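Local structure of quinone oxidoreductase (Coxiella burnetii, 3TQH) at residues Phe12-Leu21 with Tyr50-Phe58; Val89-Ile98 with Thr118-Phe128. The protein binds NADPH and probably uses it to reduce quinones, as a member of the medium-chain dehydrogenase/reductase family. All coordinates share one frame; numbering follows the deposited sequence.

Contact 1: residues Phe12-Leu21 with Tyr50-Phe58; sequences FDQFGPPKVL and YKTRNGSGF. With NDP (NADPH dihydro-nicotinamide-adenine-dinucleotide phosphate), chain B; SO4 (sulfate ion), chain C.
Thr52, on helix 47-53, turns its carbonyl to the Phe15 ring, with Phe15 CD1 3.2 Å from Thr52 O. The CA of Arg53 lies over one face of the Phe12 ring, and its backbone O accepts from Gly16 N at 3.1 Å. With CG anti to the backbone N (chi1 -172°) and further bends at chi2 and chi3, the Arg53 chain brings CD against Val20 CG2 and CG against Leu21 CD2, and NH1 reaches Gly16 O at 2.8 Å, in the guanidinium plane and on a carbonyl lone pair. Pro18 covers one guanidinium face, its N 3.5 Å above the centre; Tyr50 O lies over the opposite face. At Asn54, OD1 accepts from Ser56 N and OG, an Asx turn that ties down the chain leaving the helix. Gly55, with positive phi, sets its CA over the Phe15 ring in a CH-pi contact. Lys51 takes no part here; its NZ donates to O3D and O2D of NADPH. Helix 300-308 closes one side, where Glu308 forms a salt bridge with Arg53 NH2; helix 58-63 meets Phe15 and Thr52, and the 12-21 loop links strands 6-12 and 21-27.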
loop_
_atom_site.group_PDB
_atom_site.type_symbol
_atom_site.label_atom_id
_atom_site.label_comp_id
_atom_site.label_asym_id
_atom_site.label_seq_id
_atom_site.Cartn_x
_atom_site.Cartn_y
_atom_site.Cartn_z
ATOM N N PHE A 12 -10.959 -2.568 17.258
ATOM C CA PHE A 12 -12.385 -2.640 16.979
ATOM C C PHE A 12 -12.912 -3.963 17.524
ATOM O O PHE A 12 -12.226 -4.979 17.460
ATOM C CB PHE A 12 -12.679 -2.449 15.478
ATOM C CG PHE A 12 -12.115 -3.530 14.579
ATOM C CD1 PHE A 12 -12.953 -4.469 13.993
ATOM C CD2 PHE A 12 -10.758 -3.584 14.289
ATOM C CE1 PHE A 12 -12.448 -5.461 13.153
ATOM C CE2 PHE A 12 -10.242 -4.577 13.456
ATOM C CZ PHE A 12 -11.091 -5.515 12.889
ATOM N N ASP A 13 -14.120 -3.927 18.083
ATOM C CA ASP A 13 -14.752 -5.092 18.697
ATOM C C ASP A 13 -15.695 -5.810 17.736
ATOM O O ASP A 13 -16.037 -6.970 17.944
ATOM C CB ASP A 13 -15.539 -4.662 19.939
ATOM C CG ASP A 13 -14.649 -4.088 21.029
ATOM O OD1 ASP A 13 -13.487 -3.735 20.725
ATOM O OD2 ASP A 13 -15.110 -3.987 22.190
ATOM N N GLN A 14 -16.123 -5.113 16.689
ATOM C CA GLN A 14 -17.078 -5.661 15.737
ATOM C C GLN A 14 -16.812 -5.082 14.363
ATOM O O GLN A 14 -16.294 -3.968 14.243
ATOM C CB GLN A 14 -18.513 -5.332 16.171
ATOM C CG GLN A 14 -18.756 -3.840 16.428
ATOM C CD GLN A 14 -20.127 -3.549 17.017
ATOM O OE1 GLN A 14 -21.155 -3.771 16.376
ATOM N NE2 GLN A 14 -20.144 -3.035 18.239
ATOM N N PHE A 15 -17.165 -5.835 13.328
ATOM C CA PHE A 15 -17.069 -5.335 11.965
ATOM C C PHE A 15 -18.167 -4.309 11.752
ATOM O O PHE A 15 -19.319 -4.539 12.113
ATOM C CB PHE A 15 -17.227 -6.461 10.943
ATOM C CG PHE A 15 -16.185 -7.537 11.054
ATOM C CD1 PHE A 15 -14.846 -7.247 10.850
ATOM C CD2 PHE A 15 -16.550 -8.845 11.345
ATOM C CE1 PHE A 15 -13.883 -8.235 10.943
ATOM C CE2 PHE A 15 -15.589 -9.843 11.442
ATOM C CZ PHE A 15 -14.252 -9.535 11.240
ATOM N N GLY A 16 -17.819 -3.174 11.167
ATOM C CA GLY A 16 -18.816 -2.143 10.931
ATOM C C GLY A 16 -18.221 -0.906 10.314
ATOM O O GLY A 16 -17.149 -0.968 9.732
ATOM N N PRO A 17 -18.922 0.231 10.439
ATOM C CA PRO A 17 -18.439 1.515 9.951
ATOM C C PRO A 17 -17.258 2.033 10.769
ATOM O O PRO A 17 -16.936 1.458 11.809
ATOM C CB PRO A 17 -19.649 2.446 10.141
ATOM C CG PRO A 17 -20.812 1.561 10.360
ATOM C CD PRO A 17 -20.270 0.347 11.023
ATOM N N PRO A 18 -16.629 3.131 10.316
ATOM C CA PRO A 18 -15.464 3.710 10.995
ATOM C C PRO A 18 -15.638 3.985 12.494
ATOM O O PRO A 18 -14.665 3.923 13.239
ATOM C CB PRO A 18 -15.231 5.011 10.225
ATOM C CG PRO A 18 -15.700 4.694 8.840
ATOM C CD PRO A 18 -16.883 3.785 9.017
ATOM N N LYS A 19 -16.864 4.278 12.925
ATOM C CA LYS A 19 -17.160 4.557 14.337
ATOM C C LYS A 19 -16.790 3.420 15.303
ATOM O O LYS A 19 -16.705 3.656 16.516
ATOM C CB LYS A 19 -18.652 4.888 14.532
ATOM C CG LYS A 19 -19.045 6.351 14.297
ATOM C CD LYS A 19 -20.375 6.678 14.984
ATOM C CE LYS A 19 -20.986 7.984 14.469
ATOM N NZ LYS A 19 -22.145 8.443 15.312
ATOM N N VAL A 20 -16.601 2.202 14.784
ATOM C CA VAL A 20 -16.249 1.041 15.626
ATOM C C VAL A 20 -14.793 1.053 16.099
ATOM O O VAL A 20 -14.419 0.268 16.968
ATOM C CB VAL A 20 -16.526 -0.323 14.926
ATOM C CG1 VAL A 20 -17.981 -0.423 14.500
ATOM C CG2 VAL A 20 -15.597 -0.532 13.745
ATOM N N LEU A 21 -13.974 1.929 15.523
ATOM C CA LEU A 21 -12.596 2.096 15.966
ATOM C C LEU A 21 -12.556 2.829 17.300
ATOM O O LEU A 21 -13.234 3.839 17.470
ATOM C CB LEU A 21 -11.800 2.883 14.933
ATOM C CG LEU A 21 -11.577 2.229 13.571
ATOM C CD1 LEU A 21 -10.639 3.092 12.750
ATOM C CD2 LEU A 21 -11.013 0.845 13.707
ATOM N N TYR A 50 -9.504 -0.702 6.108
ATOM C CA TYR A 50 -10.962 -0.486 6.198
ATOM C C TYR A 50 -11.791 -1.677 5.705
ATOM O O TYR A 50 -12.896 -1.904 6.190
ATOM C CB TYR A 50 -11.414 0.837 5.530
ATOM C CG TYR A 50 -11.376 0.912 4.012
ATOM C CD1 TYR A 50 -12.252 0.171 3.218
ATOM C CD2 TYR A 50 -10.506 1.785 3.372
ATOM C CE1 TYR A 50 -12.219 0.267 1.819
ATOM C CE2 TYR A 50 -10.466 1.886 1.985
ATOM C CZ TYR A 50 -11.319 1.129 1.215
ATOM O OH TYR A 50 -11.264 1.254 -0.162
ATOM N N LYS A 51 -11.246 -2.434 4.754
ATOM C CA LYS A 51 -11.879 -3.659 4.261
ATOM C C LYS A 51 -11.881 -4.749 5.332
ATOM O O LYS A 51 -12.775 -5.600 5.368
ATOM C CB LYS A 51 -11.154 -4.176 3.015
ATOM C CG LYS A 51 -11.184 -3.228 1.819
ATOM C CD LYS A 51 -10.186 -3.664 0.761
ATOM C CE LYS A 51 -10.286 -2.812 -0.500
ATOM N NZ LYS A 51 -9.510 -3.402 -1.630
ATOM N N THR A 52 -10.864 -4.737 6.191
ATOM C CA THR A 52 -10.803 -5.674 7.309
ATOM C C THR A 52 -11.830 -5.232 8.342
ATOM O O THR A 52 -12.668 -6.021 8.776
ATOM C CB THR A 52 -9.387 -5.720 7.926
ATOM O OG1 THR A 52 -8.433 -6.070 6.916
ATOM C CG2 THR A 52 -9.309 -6.735 9.070
ATOM N N ARG A 53 -11.780 -3.948 8.685
ATOM C CA ARG A 53 -12.668 -3.350 9.683
ATOM C C ARG A 53 -14.149 -3.464 9.320
ATOM O O ARG A 53 -14.971 -3.693 10.198
ATOM C CB ARG A 53 -12.283 -1.881 9.913
ATOM C CG ARG A 53 -13.013 -1.202 11.067
ATOM C CD ARG A 53 -14.197 -0.393 10.577
ATOM N NE ARG A 53 -13.724 0.654 9.694
ATOM C CZ ARG A 53 -14.323 1.072 8.585
ATOM N NH1 ARG A 53 -15.474 0.562 8.173
ATOM N NH2 ARG A 53 -13.738 2.023 7.878
ATOM N N ASN A 54 -14.503 -3.300 8.047
ATOM C CA ASN A 54 -15.909 -3.454 7.650
ATOM C C ASN A 54 -16.320 -4.911 7.406
ATOM O O ASN A 54 -17.505 -5.202 7.227
ATOM C CB ASN A 54 -16.312 -2.524 6.477
ATOM C CG ASN A 54 -15.656 -2.889 5.144
ATOM O OD1 ASN A 54 -15.421 -4.060 4.831
ATOM N ND2 ASN A 54 -15.389 -1.865 4.335
ATOM N N GLY A 55 -15.342 -5.819 7.428
ATOM C CA GLY A 55 -15.613 -7.253 7.400
ATOM C C GLY A 55 -15.676 -7.866 6.011
ATOM O O GLY A 55 -15.978 -9.050 5.875
ATOM N N SER A 56 -15.376 -7.075 4.985
ATOM C CA SER A 56 -15.495 -7.534 3.604
ATOM C C SER A 56 -14.282 -8.342 3.153
ATOM O O SER A 56 -14.408 -9.228 2.304
ATOM C CB SER A 56 -15.712 -6.351 2.653
ATOM O OG SER A 56 -14.603 -5.465 2.659
ATOM N N GLY A 57 -13.115 -8.044 3.718
ATOM C CA GLY A 57 -11.864 -8.646 3.258
ATOM C C GLY A 57 -11.665 -10.086 3.694
ATOM O O GLY A 57 -12.368 -10.583 4.577
ATOM N N PHE A 58 -10.698 -10.751 3.068
ATOM C CA PHE A 58 -10.332 -12.122 3.426
ATOM C C PHE A 58 -9.698 -12.208 4.820
ATOM O O PHE A 58 -9.854 -13.214 5.516
ATOM C CB PHE A 58 -9.365 -12.711 2.393
ATOM C CG PHE A 58 -8.879 -14.088 2.741
ATOM C CD1 PHE A 58 -9.627 -15.208 2.406
ATOM C CD2 PHE A 58 -7.686 -14.264 3.426
ATOM C CE1 PHE A 58 -9.184 -16.482 2.734
ATOM C CE2 PHE A 58 -7.237 -15.537 3.755
ATOM C CZ PHE A 58 -7.986 -16.644 3.411
HETATM P PA NDP B . -6.088 4.407 -2.505
HETATM O O1A NDP B . -7.236 4.542 -1.589
HETATM O O2A NDP B . -4.907 5.137 -2.005
HETATM O O5B NDP B . -6.469 4.971 -3.961
HETATM C C5B NDP B . -7.244 6.150 -4.058
HETATM C C4B NDP B . -7.232 6.659 -5.491
HETATM O O4B NDP B . -8.120 5.883 -6.269
HETATM C C3B NDP B . -7.686 8.105 -5.646
HETATM O O3B NDP B . -6.576 8.920 -5.951
HETATM C C2B NDP B . -8.711 8.086 -6.776
HETATM O O2B NDP B . -8.440 9.040 -7.779
HETATM C C1B NDP B . -8.581 6.680 -7.335
HETATM N N9A NDP B . -9.833 6.106 -7.854
HETATM C C8A NDP B . -10.969 5.818 -7.140
HETATM N N7A NDP B . -11.878 5.278 -7.978
HETATM C C5A NDP B . -11.339 5.217 -9.214
HETATM C C6A NDP B . -11.847 4.760 -10.421
HETATM N N6A NDP B . -13.077 4.276 -10.475
HETATM N N1A NDP B . -11.067 4.820 -11.554
HETATM C C2A NDP B . -9.780 5.332 -11.474
HETATM N N3A NDP B . -9.270 5.782 -10.269
HETATM C C4A NDP B . -10.048 5.728 -9.153
HETATM O O3 NDP B . -5.751 2.853 -2.764
HETATM P PN NDP B . -4.286 2.186 -2.892
HETATM O O1N NDP B . -3.665 2.128 -1.552
HETATM O O2N NDP B . -3.516 2.755 -4.007
HETATM O O5D NDP B . -4.718 0.690 -3.293
HETATM C C5D NDP B . -5.545 0.427 -4.410
HETATM C C4D NDP B . -6.117 -0.982 -4.306
HETATM O O4D NDP B . -5.072 -1.936 -4.303
HETATM C C3D NDP B . -6.908 -1.170 -3.020
HETATM O O3D NDP B . -8.118 -1.835 -3.306
HETATM C C2D NDP B . -5.999 -2.003 -2.141
HETATM O O2D NDP B . -6.715 -2.814 -1.227
HETATM C C1D NDP B . -5.200 -2.795 -3.180
HETATM N N1N NDP B . -3.862 -3.251 -2.735
HETATM C C2N NDP B . -3.546 -4.574 -2.921
HETATM C C3N NDP B . -2.340 -5.117 -2.486
HETATM C C7N NDP B . -2.009 -6.565 -2.699
HETATM O O7N NDP B . -0.774 -7.054 -2.220
HETATM N N7N NDP B . -2.881 -7.358 -3.319
HETATM C C4N NDP B . -1.365 -4.210 -1.789
HETATM C C5N NDP B . -1.764 -2.778 -1.627
HETATM C C6N NDP B . -3.002 -2.371 -2.117
HETATM P P2B NDP B . -9.371 10.341 -7.967
HETATM O O1X NDP B . -8.665 11.293 -8.900
HETATM O O2X NDP B . -9.583 11.024 -6.638
HETATM O O3X NDP B . -10.708 9.986 -8.559
HETATM S S SO4 C . -6.488 -6.271 -0.796
HETATM O O1 SO4 C . -5.325 -5.512 -0.336
HETATM O O2 SO4 C . -6.520 -6.332 -2.255
HETATM O O3 SO4 C . -6.436 -7.621 -0.248
HETATM O O4 SO4 C . -7.706 -5.633 -0.317
#

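Contact 2: residues Val89-Ile98 with Thr118-Phe128. With SO4 (sulfate ion), chain D.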
loop_
_atom_site.group_PDB
_atom_site.type_symbol
_atom_site.label_atom_id
_atom_site.label_comp_id
_atom_site.label_asym_id
_atom_site.label_seq_id
_atom_site.Cartn_x
_atom_site.Cartn_y
_atom_site.Cartn_z
ATOM N N VAL A 89 20.036 -7.098 14.514
ATOM C CA VAL A 89 19.425 -5.846 14.974
ATOM C C VAL A 89 19.993 -5.454 16.349
ATOM O O VAL A 89 20.395 -6.317 17.124
ATOM C CB VAL A 89 17.891 -5.982 15.055
ATOM C CG1 VAL A 89 17.237 -4.617 15.260
ATOM C CG2 VAL A 89 17.353 -6.640 13.793
ATOM N N ASN A 90 20.040 -4.153 16.633
ATOM C CA ASN A 90 20.454 -3.639 17.941
ATOM C C ASN A 90 19.374 -2.774 18.587
ATOM O O ASN A 90 18.565 -2.156 17.897
ATOM C CB ASN A 90 21.733 -2.809 17.811
ATOM C CG ASN A 90 22.975 -3.660 17.659
ATOM O OD1 ASN A 90 23.729 -3.499 16.704
ATOM N ND2 ASN A 90 23.205 -4.563 18.614
ATOM N N ILE A 91 19.374 -2.734 19.916
ATOM C CA ILE A 91 18.507 -1.835 20.673
ATOM C C ILE A 91 18.865 -0.398 20.302
ATOM O O ILE A 91 20.042 -0.031 20.268
ATOM C CB ILE A 91 18.689 -2.011 22.211
ATOM C CG1 ILE A 91 18.307 -3.425 22.670
ATOM C CG2 ILE A 91 17.880 -0.971 22.976
ATOM C CD1 ILE A 91 16.867 -3.790 22.427
ATOM N N GLY A 92 17.851 0.408 20.015
ATOM C CA GLY A 92 18.062 1.796 19.611
ATOM C C GLY A 92 18.060 2.023 18.107
ATOM O O GLY A 92 18.007 3.170 17.660
ATOM N N ASP A 93 18.116 0.947 17.324
ATOM C CA ASP A 93 18.095 1.064 15.863
ATOM C C ASP A 93 16.770 1.656 15.395
ATOM O O ASP A 93 15.713 1.302 15.904
ATOM C CB ASP A 93 18.305 -0.300 15.189
ATOM C CG ASP A 93 19.759 -0.769 15.213
ATOM O OD1 ASP A 93 20.657 -0.023 15.663
ATOM O OD2 ASP A 93 20.003 -1.905 14.761
ATOM N N LYS A 94 16.841 2.569 14.433
ATOM C CA LYS A 94 15.651 3.121 13.801
ATOM C C LYS A 94 15.281 2.212 12.635
ATOM O O LYS A 94 16.113 1.940 11.766
ATOM C CB LYS A 94 15.907 4.552 13.329
ATOM C CG LYS A 94 16.322 5.504 14.458
ATOM C CD LYS A 94 16.604 6.929 13.950
ATOM C CE LYS A 94 17.081 7.848 15.081
ATOM N NZ LYS A 94 17.862 9.013 14.578
ATOM N N VAL A 95 14.038 1.734 12.628
ATOM C CA VAL A 95 13.610 0.726 11.659
ATOM C C VAL A 95 12.276 1.045 11.000
ATOM O O VAL A 95 11.491 1.854 11.494
ATOM C CB VAL A 95 13.505 -0.677 12.309
ATOM C CG1 VAL A 95 14.881 -1.139 12.806
ATOM C CG2 VAL A 95 12.480 -0.670 13.433
HETATM N N MSE A 96 12.034 0.372 9.881
HETATM C CA MSE A 96 10.827 0.553 9.088
HETATM C C MSE A 96 10.461 -0.784 8.460
HETATM O O MSE A 96 11.337 -1.568 8.095
HETATM C CB MSE A 96 11.056 1.602 7.999
HETATM C CG MSE A 96 12.368 1.414 7.240
HETATM SE SE MSE A 96 12.614 2.641 5.748
HETATM C CE MSE A 96 10.917 2.339 4.807
ATOM N N GLY A 97 9.165 -1.050 8.347
ATOM C CA GLY A 97 8.725 -2.291 7.757
ATOM C C GLY A 97 7.269 -2.611 7.977
ATOM O O GLY A 97 6.432 -1.710 8.120
ATOM N N ILE A 98 6.988 -3.914 7.988
ATOM C CA ILE A 98 5.639 -4.454 8.077
ATOM C C ILE A 98 5.561 -5.319 9.321
ATOM O O ILE A 98 6.474 -6.097 9.589
ATOM C CB ILE A 98 5.295 -5.358 6.854
ATOM C CG1 ILE A 98 5.571 -4.638 5.533
ATOM C CG2 ILE A 98 3.839 -5.803 6.900
ATOM C CD1 ILE A 98 4.736 -3.423 5.339
ATOM N N THR A 118 11.030 -8.863 8.375
ATOM C CA THR A 118 10.039 -7.928 7.818
ATOM C C THR A 118 10.317 -6.455 8.175
ATOM O O THR A 118 9.402 -5.632 8.185
ATOM C CB THR A 118 8.595 -8.319 8.217
ATOM O OG1 THR A 118 8.390 -8.069 9.614
ATOM C CG2 THR A 118 8.335 -9.799 7.899
ATOM N N ILE A 119 11.580 -6.131 8.447
ATOM C CA ILE A 119 12.001 -4.739 8.647
ATOM C C ILE A 119 13.329 -4.465 7.953
ATOM O O ILE A 119 14.033 -5.393 7.567
ATOM C CB ILE A 119 12.156 -4.375 10.153
ATOM C CG1 ILE A 119 13.271 -5.196 10.814
ATOM C CG2 ILE A 119 10.847 -4.585 10.887
ATOM C CD1 ILE A 119 13.912 -4.498 11.998
ATOM N N ILE A 120 13.646 -3.184 7.784
ATOM C CA ILE A 120 15.003 -2.753 7.439
ATOM C C ILE A 120 15.400 -1.550 8.306
ATOM O O ILE A 120 14.557 -0.962 8.984
ATOM C CB ILE A 120 15.158 -2.415 5.924
ATOM C CG1 ILE A 120 14.280 -1.229 5.517
ATOM C CG2 ILE A 120 14.825 -3.631 5.063
ATOM C CD1 ILE A 120 14.680 -0.617 4.188
ATOM N N GLN A 121 16.684 -1.203 8.289
ATOM C CA GLN A 121 17.163 0.017 8.941
ATOM C C GLN A 121 16.598 1.202 8.172
ATOM O O GLN A 121 16.716 1.248 6.950
ATOM C CB GLN A 121 18.694 0.095 8.918
ATOM C CG GLN A 121 19.425 -1.038 9.639
ATOM C CD GLN A 121 19.228 -1.007 11.147
ATOM O OE1 GLN A 121 19.416 0.028 11.793
ATOM N NE2 GLN A 121 18.848 -2.145 11.716
ATOM N N LYS A 122 15.962 2.141 8.872
ATOM C CA LYS A 122 15.559 3.405 8.256
ATOM C C LYS A 122 16.811 4.204 7.901
ATOM O O LYS A 122 17.695 4.381 8.735
ATOM C CB LYS A 122 14.669 4.233 9.194
ATOM C CG LYS A 122 14.181 5.555 8.578
ATOM C CD LYS A 122 13.471 6.476 9.578
ATOM C CE LYS A 122 14.431 7.234 10.495
ATOM N NZ LYS A 122 15.340 8.152 9.761
ATOM N N LEU A 123 16.885 4.680 6.663
ATOM C CA LEU A 123 17.954 5.592 6.259
ATOM C C LEU A 123 17.829 6.906 7.035
ATOM O O LEU A 123 16.724 7.335 7.354
ATOM C CB LEU A 123 17.897 5.842 4.747
ATOM C CG LEU A 123 18.378 4.665 3.890
ATOM C CD1 LEU A 123 18.000 4.862 2.437
ATOM C CD2 LEU A 123 19.892 4.481 4.038
ATOM N N GLU A 124 18.960 7.526 7.355
ATOM C CA GLU A 124 18.963 8.745 8.176
ATOM C C GLU A 124 18.155 9.880 7.535
ATOM O O GLU A 124 17.413 10.585 8.225
ATOM C CB GLU A 124 20.405 9.198 8.486
ATOM C CG GLU A 124 20.594 10.685 8.857
ATOM C CD GLU A 124 19.934 11.108 10.177
ATOM O OE1 GLU A 124 18.955 10.464 10.632
ATOM O OE2 GLU A 124 20.401 12.115 10.760
ATOM N N LYS A 125 18.286 10.037 6.220
ATOM C CA LYS A 125 17.618 11.129 5.499
ATOM C C LYS A 125 16.092 10.992 5.466
ATOM O O LYS A 125 15.393 11.987 5.280
ATOM C CB LYS A 125 18.155 11.234 4.069
ATOM C CG LYS A 125 19.610 11.640 3.982
ATOM C CD LYS A 125 19.797 13.142 4.137
ATOM C CE LYS A 125 19.475 13.886 2.845
ATOM N NZ LYS A 125 19.862 15.320 2.924
ATOM N N LEU A 126 15.587 9.770 5.631
ATOM C CA LEU A 126 14.147 9.518 5.687
ATOM C C LEU A 126 13.560 9.964 7.022
ATOM O O LEU A 126 14.102 9.637 8.074
ATOM C CB LEU A 126 13.847 8.020 5.512
ATOM C CG LEU A 126 13.917 7.374 4.126
ATOM C CD1 LEU A 126 13.654 5.867 4.234
ATOM C CD2 LEU A 126 12.916 8.016 3.186
ATOM N N SER A 127 12.447 10.692 6.988
ATOM C CA SER A 127 11.687 10.941 8.207
ATOM C C SER A 127 10.946 9.659 8.580
ATOM O O SER A 127 10.762 8.776 7.742
ATOM C CB SER A 127 10.694 12.086 8.015
ATOM O OG SER A 127 9.565 11.667 7.269
ATOM N N PHE A 128 10.535 9.557 9.837
ATOM C CA PHE A 128 9.734 8.425 10.296
ATOM C C PHE A 128 8.388 8.339 9.562
ATOM O O PHE A 128 7.949 7.250 9.195
ATOM C CB PHE A 128 9.513 8.498 11.814
ATOM C CG PHE A 128 10.716 8.094 12.624
ATOM C CD1 PHE A 128 11.521 9.049 13.227
ATOM C CD2 PHE A 128 11.046 6.753 12.778
ATOM C CE1 PHE A 128 12.627 8.681 13.976
ATOM C CE2 PHE A 128 12.152 6.373 13.528
ATOM C CZ PHE A 128 12.943 7.340 14.130
HETATM S S SO4 D . 9.935 12.568 11.893
HETATM O O1 SO4 D . 9.708 12.340 13.318
HETATM O O2 SO4 D . 10.413 13.936 11.678
HETATM O O3 SO4 D . 10.977 11.666 11.403
HETATM O O4 SO4 D . 8.683 12.347 11.166
HETATM O O HOH W 1 19.645 8.048 12.052
#
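Met96, a selenomethionine, has CG between its backbone N and carbonyl carbon (chi1 46°), and Ile120 places CG1 likewise (chi1 64°); the two chains therefore run side by side, Met96 CG 3.7 Å from Ile120 CG1. An extended chi2 (175°) then sends Met96 SE on to Leu126 CD1, also 3.7 Å away. Their strands, 94-98 and 119-121, are antiparallel neighbours in the sheet of the GroES-like domain, and Met96 and Ile120 form a hydrogen-bonded pair, Ile120 N donating to Met96 O at 2.8 Å. Farther along, Ile98 N bonds to Thr118 O, and Thr118 OG1 returns a bond to Ile98 O of 2.7 Å. At the other end Lys122 curls at chi3 and chi4: its CE lies 3.8 Å above the centre of the Phe128 ring, while NZ donates to Leu123 O and Leu126 O. Extended Lys94 meets the Phe128 side chain at about a right angle, Lys94 CD 3.7 Å from Phe128 CZ. Asp93 OD2 takes Asn90 N and Gln121 NE2 from opposite faces of its carboxylate. Lys122, a buried residue, thus has its NZ held by two carbonyls, which would probably favour the charged form, whereas Lys94 NZ and Glu124 OE1 are bridged by a water.

Overall arrangement
Contact 1 closes before contact 2 opens along the chain, and the two do not touch: their centres are 30 Å apart and their nearest atoms about 12 Å. Contact 1 joins the loop between strands 6-12 and 21-27 to helix 47-53, whereas contact 2 pairs two strands of the mixed sheet in the GroES-like domain, which also includes strands 36-44 and 74-82. The six-stranded parallel Rossmann-type sheet is separate from both. Contact 1 reaches NADPH directly through Lys51, tying its loop to a helix of the cofactor pocket; contact 2 stays clear, its Ile98 side chain about 9 Å from NADPH and about 5 Å from that of Lys268, which binds it.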